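PDB 5C2Y: RNA polymerase II subunit B1 CTD phosphatase RTR1 from Saccharomyces cerevisiae, which dephosphorylates the C-terminal domain repeats of the largest RNA polymerase II subunit, regulating the polymerase as its phosphorylation pattern changes. Local coordinates for residues E50-R58 and H154-E165. Residues are numbered along the deposited sequence; the frame is centred on the assembly and turned at random.
Sequences EKTLKYLGR and HDIDFKVTLFEE. With SO4 (sulfate ion), chain D.
The extended linker 158-162, between helices 151-157 and 163-170, packs along helix 50-56 and the 3-10 segment at 57-58; here Lys54 meets Val160 and Glu165, with Lys159 reaching the same oxygen of a bound sulfate. The side chain of Glu164, in the second helix, lies about 10 Å from the zinc ion. Lys54 bends at chi2, chi3 and chi4 (148°, 67°, 72°), which brings its ammonium back over the linker. There NZ forms a salt bridge with Glu165 OE2 at 3.0 Å, through the syn lone pair of that oxygen, and a weak bond to Val160 O. The same nitrogen donates to O2 of the sulfate, at 2.8 Å, and Lys159 NZ reaches this oxygen more weakly; the anion probably came from the crystallisation liquor. Glu165, three residues after the N-cap Leu162, also accepts the N-H of Leu162 weakly through OE1 (N to OE1 3.2 Å), one half of a capping box that the leucine side chain cannot complete. Leu162 supplies the apolar contact: CD1 lies 3.5 Å from Glu50 CB and 4.2 Å from Leu53 CD2, while CD2 rests on Lys54 CG. Tyr128 of helix 119-129 also touches Leu162 and Val160 and bonds Leu53 O, so it joins the same cluster. At the other end, Phe158 CB packs 4.0 Å from Arg58 CA; the Arg58-Asp155 ion pair is modelled too short to be trusted in detail. Replacing Lys54 by an alanine would probably leave Glu165 without its cationic mate and the sulfate without its shorter N-H contact. Glu50 OE1 and Glu165 OE2 stand 4.1 Å apart, like charges probably offset by the shared Lys54 ammonium and by Arg168, which forms a salt bridge with Glu50.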
loop_
_atom_site.group_PDB
_atom_site.type_symbol
_atom_site.label_atom_id
_atom_site.label_comp_id
_atom_site.label_asym_id
_atom_site.label_seq_id
_atom_site.Cartn_x
_atom_site.Cartn_y
_atom_site.Cartn_z
ATOM N N GLU A 50 7.129 -6.313 -4.710
ATOM C CA GLU A 50 7.129 -4.878 -4.946
ATOM C C GLU A 50 6.333 -4.474 -6.172
ATOM O O GLU A 50 5.811 -3.360 -6.251
ATOM C CB GLU A 50 8.556 -4.397 -5.084
ATOM C CG GLU A 50 9.429 -4.816 -3.930
ATOM C CD GLU A 50 10.742 -4.079 -3.952
ATOM O OE1 GLU A 50 11.086 -3.590 -5.050
ATOM O OE2 GLU A 50 11.406 -3.977 -2.889
ATOM N N LYS A 51 6.247 -5.389 -7.127
ATOM C CA LYS A 51 5.536 -5.179 -8.386
ATOM C C LYS A 51 4.036 -5.057 -8.138
ATOM O O LYS A 51 3.327 -4.278 -8.782
ATOM C CB LYS A 51 5.852 -6.342 -9.334
ATOM C CG LYS A 51 5.354 -6.228 -10.756
ATOM C CD LYS A 51 5.995 -7.325 -11.629
ATOM C CE LYS A 51 5.894 -8.723 -10.990
ATOM N NZ LYS A 51 7.126 -9.132 -10.226
ATOM N N THR A 52 3.553 -5.831 -7.178
ATOM C CA THR A 52 2.143 -5.807 -6.834
ATOM C C THR A 52 1.829 -4.528 -6.055
ATOM O O THR A 52 0.890 -3.802 -6.409
ATOM C CB THR A 52 1.757 -7.060 -6.033
ATOM O OG1 THR A 52 1.997 -8.214 -6.841
ATOM C CG2 THR A 52 0.301 -7.038 -5.653
ATOM N N LEU A 53 2.632 -4.232 -5.027
ATOM C CA LEU A 53 2.458 -2.994 -4.267
ATOM C C LEU A 53 2.496 -1.778 -5.197
ATOM O O LEU A 53 1.692 -0.858 -5.041
ATOM C CB LEU A 53 3.514 -2.866 -3.176
ATOM C CG LEU A 53 3.410 -1.655 -2.234
ATOM C CD1 LEU A 53 2.084 -1.605 -1.521
ATOM C CD2 LEU A 53 4.500 -1.683 -1.210
ATOM N N LYS A 54 3.411 -1.795 -6.168
ATOM C CA LYS A 54 3.552 -0.719 -7.137
ATOM C C LYS A 54 2.367 -0.671 -8.078
ATOM O O LYS A 54 1.836 0.400 -8.382
ATOM C CB LYS A 54 4.840 -0.889 -7.943
ATOM C CG LYS A 54 6.082 -0.290 -7.299
ATOM C CD LYS A 54 7.340 -1.076 -7.649
ATOM C CE LYS A 54 7.719 -0.979 -9.121
ATOM N NZ LYS A 54 8.257 0.352 -9.483
ATOM N N TYR A 55 1.965 -1.839 -8.565
ATOM C CA TYR A 55 0.828 -1.920 -9.469
ATOM C C TYR A 55 -0.405 -1.338 -8.799
ATOM O O TYR A 55 -1.206 -0.633 -9.413
ATOM C CB TYR A 55 0.576 -3.374 -9.880
ATOM C CG TYR A 55 -0.769 -3.628 -10.524
ATOM C CD1 TYR A 55 -1.033 -3.180 -11.808
ATOM C CD2 TYR A 55 -1.769 -4.319 -9.851
ATOM C CE1 TYR A 55 -2.255 -3.397 -12.401
ATOM C CE2 TYR A 55 -2.998 -4.549 -10.447
ATOM C CZ TYR A 55 -3.230 -4.088 -11.724
ATOM O OH TYR A 55 -4.443 -4.307 -12.337
ATOM N N LEU A 56 -0.520 -1.653 -7.519
ATOM C CA LEU A 56 -1.647 -1.305 -6.672
ATOM C C LEU A 56 -1.925 0.194 -6.603
ATOM O O LEU A 56 -3.076 0.618 -6.479
ATOM C CB LEU A 56 -1.348 -1.842 -5.292
ATOM C CG LEU A 56 -2.386 -2.146 -4.255
ATOM C CD1 LEU A 56 -2.991 -3.487 -4.561
ATOM C CD2 LEU A 56 -1.645 -2.161 -2.936
ATOM N N GLY A 57 -0.863 0.993 -6.672
ATOM C CA GLY A 57 -0.977 2.443 -6.653
ATOM C C GLY A 57 -2.021 3.100 -7.557
ATOM O O GLY A 57 -2.561 4.154 -7.195
ATOM N N ARG A 58 -2.298 2.501 -8.720
ATOM C CA ARG A 58 -3.350 2.982 -9.631
ATOM C C ARG A 58 -4.679 3.194 -8.943
ATOM O O ARG A 58 -5.468 4.052 -9.354
ATOM C CB ARG A 58 -3.617 1.996 -10.768
ATOM C CG ARG A 58 -2.449 1.628 -11.575
ATOM C CD ARG A 58 -2.582 0.223 -12.032
ATOM N NE ARG A 58 -1.397 -0.132 -12.781
ATOM C CZ ARG A 58 -1.313 -0.032 -14.098
ATOM N NH1 ARG A 58 -2.362 0.395 -14.801
ATOM N NH2 ARG A 58 -0.191 -0.375 -14.711
ATOM N N HIS A 154 -1.058 4.795 -18.165
ATOM C CA HIS A 154 -1.401 4.630 -16.752
ATOM C C HIS A 154 -0.196 4.145 -15.950
ATOM O O HIS A 154 -0.013 4.533 -14.799
ATOM C CB HIS A 154 -2.575 3.664 -16.594
ATOM C CG HIS A 154 -3.857 4.179 -17.170
ATOM N ND1 HIS A 154 -4.713 3.391 -17.910
ATOM C CD2 HIS A 154 -4.430 5.406 -17.109
ATOM C CE1 HIS A 154 -5.754 4.111 -18.287
ATOM N NE2 HIS A 154 -5.608 5.337 -17.814
ATOM N N ASP A 155 0.629 3.309 -16.574
ATOM C CA ASP A 155 1.877 2.858 -15.980
ATOM C C ASP A 155 2.783 4.012 -15.572
ATOM O O ASP A 155 3.575 3.896 -14.630
ATOM C CB ASP A 155 2.617 1.959 -16.957
ATOM C CG ASP A 155 1.983 0.617 -17.074
ATOM O OD1 ASP A 155 1.039 0.372 -16.302
ATOM O OD2 ASP A 155 2.423 -0.195 -17.919
ATOM N N ILE A 156 2.670 5.123 -16.289
ATOM C CA ILE A 156 3.505 6.284 -16.032
ATOM C C ILE A 156 2.796 7.284 -15.126
ATOM O O ILE A 156 3.402 7.852 -14.211
ATOM C CB ILE A 156 3.906 6.961 -17.349
ATOM C CG1 ILE A 156 4.711 5.973 -18.198
ATOM C CG2 ILE A 156 4.698 8.219 -17.089
ATOM C CD1 ILE A 156 5.114 6.507 -19.547
ATOM N N ASP A 157 1.505 7.483 -15.364
ATOM C CA ASP A 157 0.732 8.430 -14.569
ATOM C C ASP A 157 0.556 8.001 -13.118
ATOM O O ASP A 157 0.283 8.825 -12.251
ATOM C CB ASP A 157 -0.629 8.638 -15.213
ATOM C CG ASP A 157 -0.539 9.448 -16.483
ATOM O OD1 ASP A 157 0.267 10.411 -16.523
ATOM O OD2 ASP A 157 -1.257 9.103 -17.445
ATOM N N PHE A 158 0.704 6.707 -12.862
ATOM C CA PHE A 158 0.511 6.178 -11.525
ATOM C C PHE A 158 1.714 5.369 -11.091
ATOM O O PHE A 158 1.621 4.519 -10.211
ATOM C CB PHE A 158 -0.769 5.352 -11.472
ATOM C CG PHE A 158 -1.998 6.168 -11.729
ATOM C CD1 PHE A 158 -2.372 7.163 -10.840
ATOM C CD2 PHE A 158 -2.749 5.975 -12.872
ATOM C CE1 PHE A 158 -3.489 7.942 -11.076
ATOM C CE2 PHE A 158 -3.867 6.749 -13.116
ATOM C CZ PHE A 158 -4.241 7.736 -12.215
ATOM N N LYS A 159 2.846 5.658 -11.726
ATOM C CA LYS A 159 4.148 5.196 -11.260
ATOM C C LYS A 159 4.325 5.518 -9.789
ATOM O O LYS A 159 4.031 6.636 -9.342
ATOM C CB LYS A 159 5.279 5.842 -12.069
ATOM C CG LYS A 159 6.680 5.417 -11.664
ATOM C CD LYS A 159 7.696 5.750 -12.753
ATOM C CE LYS A 159 9.045 5.137 -12.419
ATOM N NZ LYS A 159 9.481 4.156 -13.447
ATOM N N VAL A 160 4.788 4.513 -9.048
ATOM C CA VAL A 160 5.154 4.659 -7.656
ATOM C C VAL A 160 6.552 4.096 -7.522
ATOM O O VAL A 160 6.829 3.027 -8.047
ATOM C CB VAL A 160 4.178 3.919 -6.710
ATOM C CG1 VAL A 160 4.587 4.105 -5.286
ATOM C CG2 VAL A 160 2.770 4.449 -6.876
ATOM N N THR A 161 7.441 4.836 -6.867
ATOM C CA THR A 161 8.787 4.360 -6.573
ATOM C C THR A 161 8.853 3.935 -5.112
ATOM O O THR A 161 8.498 4.711 -4.225
ATOM C CB THR A 161 9.860 5.449 -6.819
ATOM O OG1 THR A 161 9.950 5.759 -8.217
ATOM C CG2 THR A 161 11.199 4.985 -6.327
ATOM N N LEU A 162 9.305 2.721 -4.840
ATOM C CA LEU A 162 9.365 2.272 -3.456
ATOM C C LEU A 162 10.620 2.806 -2.794
ATOM O O LEU A 162 11.630 3.022 -3.455
ATOM C CB LEU A 162 9.333 0.742 -3.363
ATOM C CG LEU A 162 8.136 0.050 -4.002
ATOM C CD1 LEU A 162 7.998 -1.339 -3.433
ATOM C CD2 LEU A 162 6.875 0.862 -3.776
ATOM N N PHE A 163 10.555 3.013 -1.483
ATOM C CA PHE A 163 11.685 3.574 -0.764
ATOM C C PHE A 163 12.858 2.647 -0.947
ATOM O O PHE A 163 13.978 3.087 -1.223
ATOM C CB PHE A 163 11.354 3.769 0.711
ATOM C CG PHE A 163 12.468 4.374 1.514
ATOM C CD1 PHE A 163 13.282 5.347 0.979
ATOM C CD2 PHE A 163 12.677 3.991 2.828
ATOM C CE1 PHE A 163 14.299 5.904 1.739
ATOM C CE2 PHE A 163 13.685 4.547 3.584
ATOM C CZ PHE A 163 14.491 5.500 3.042
ATOM N N GLU A 164 12.592 1.353 -0.851
ATOM C CA GLU A 164 13.676 0.390 -0.895
ATOM C C GLU A 164 14.242 0.252 -2.309
ATOM O O GLU A 164 15.295 -0.331 -2.486
ATOM C CB GLU A 164 13.221 -0.968 -0.329
ATOM C CG GLU A 164 11.957 -1.541 -0.930
ATOM C CD GLU A 164 10.666 -1.004 -0.316
ATOM O OE1 GLU A 164 9.889 -1.810 0.247
ATOM O OE2 GLU A 164 10.415 0.217 -0.433
ATOM N N GLU A 165 13.576 0.826 -3.308
ATOM C CA GLU A 165 14.168 0.922 -4.641
ATOM C C GLU A 165 15.240 1.996 -4.661
ATOM O O GLU A 165 16.237 1.869 -5.360
ATOM C CB GLU A 165 13.121 1.240 -5.707
ATOM C CG GLU A 165 12.081 0.166 -5.908
ATOM C CD GLU A 165 11.081 0.492 -7.027
ATOM O OE1 GLU A 165 10.958 1.668 -7.409
ATOM O OE2 GLU A 165 10.399 -0.438 -7.511
HETATM S S SO4 D . 8.319 0.283 -12.703
HETATM O O1 SO4 D . 9.559 -0.341 -12.240
HETATM O O2 SO4 D . 8.098 1.532 -11.981
HETATM O O3 SO4 D . 7.216 -0.650 -12.474
HETATM O O4 SO4 D . 8.391 0.563 -14.135
#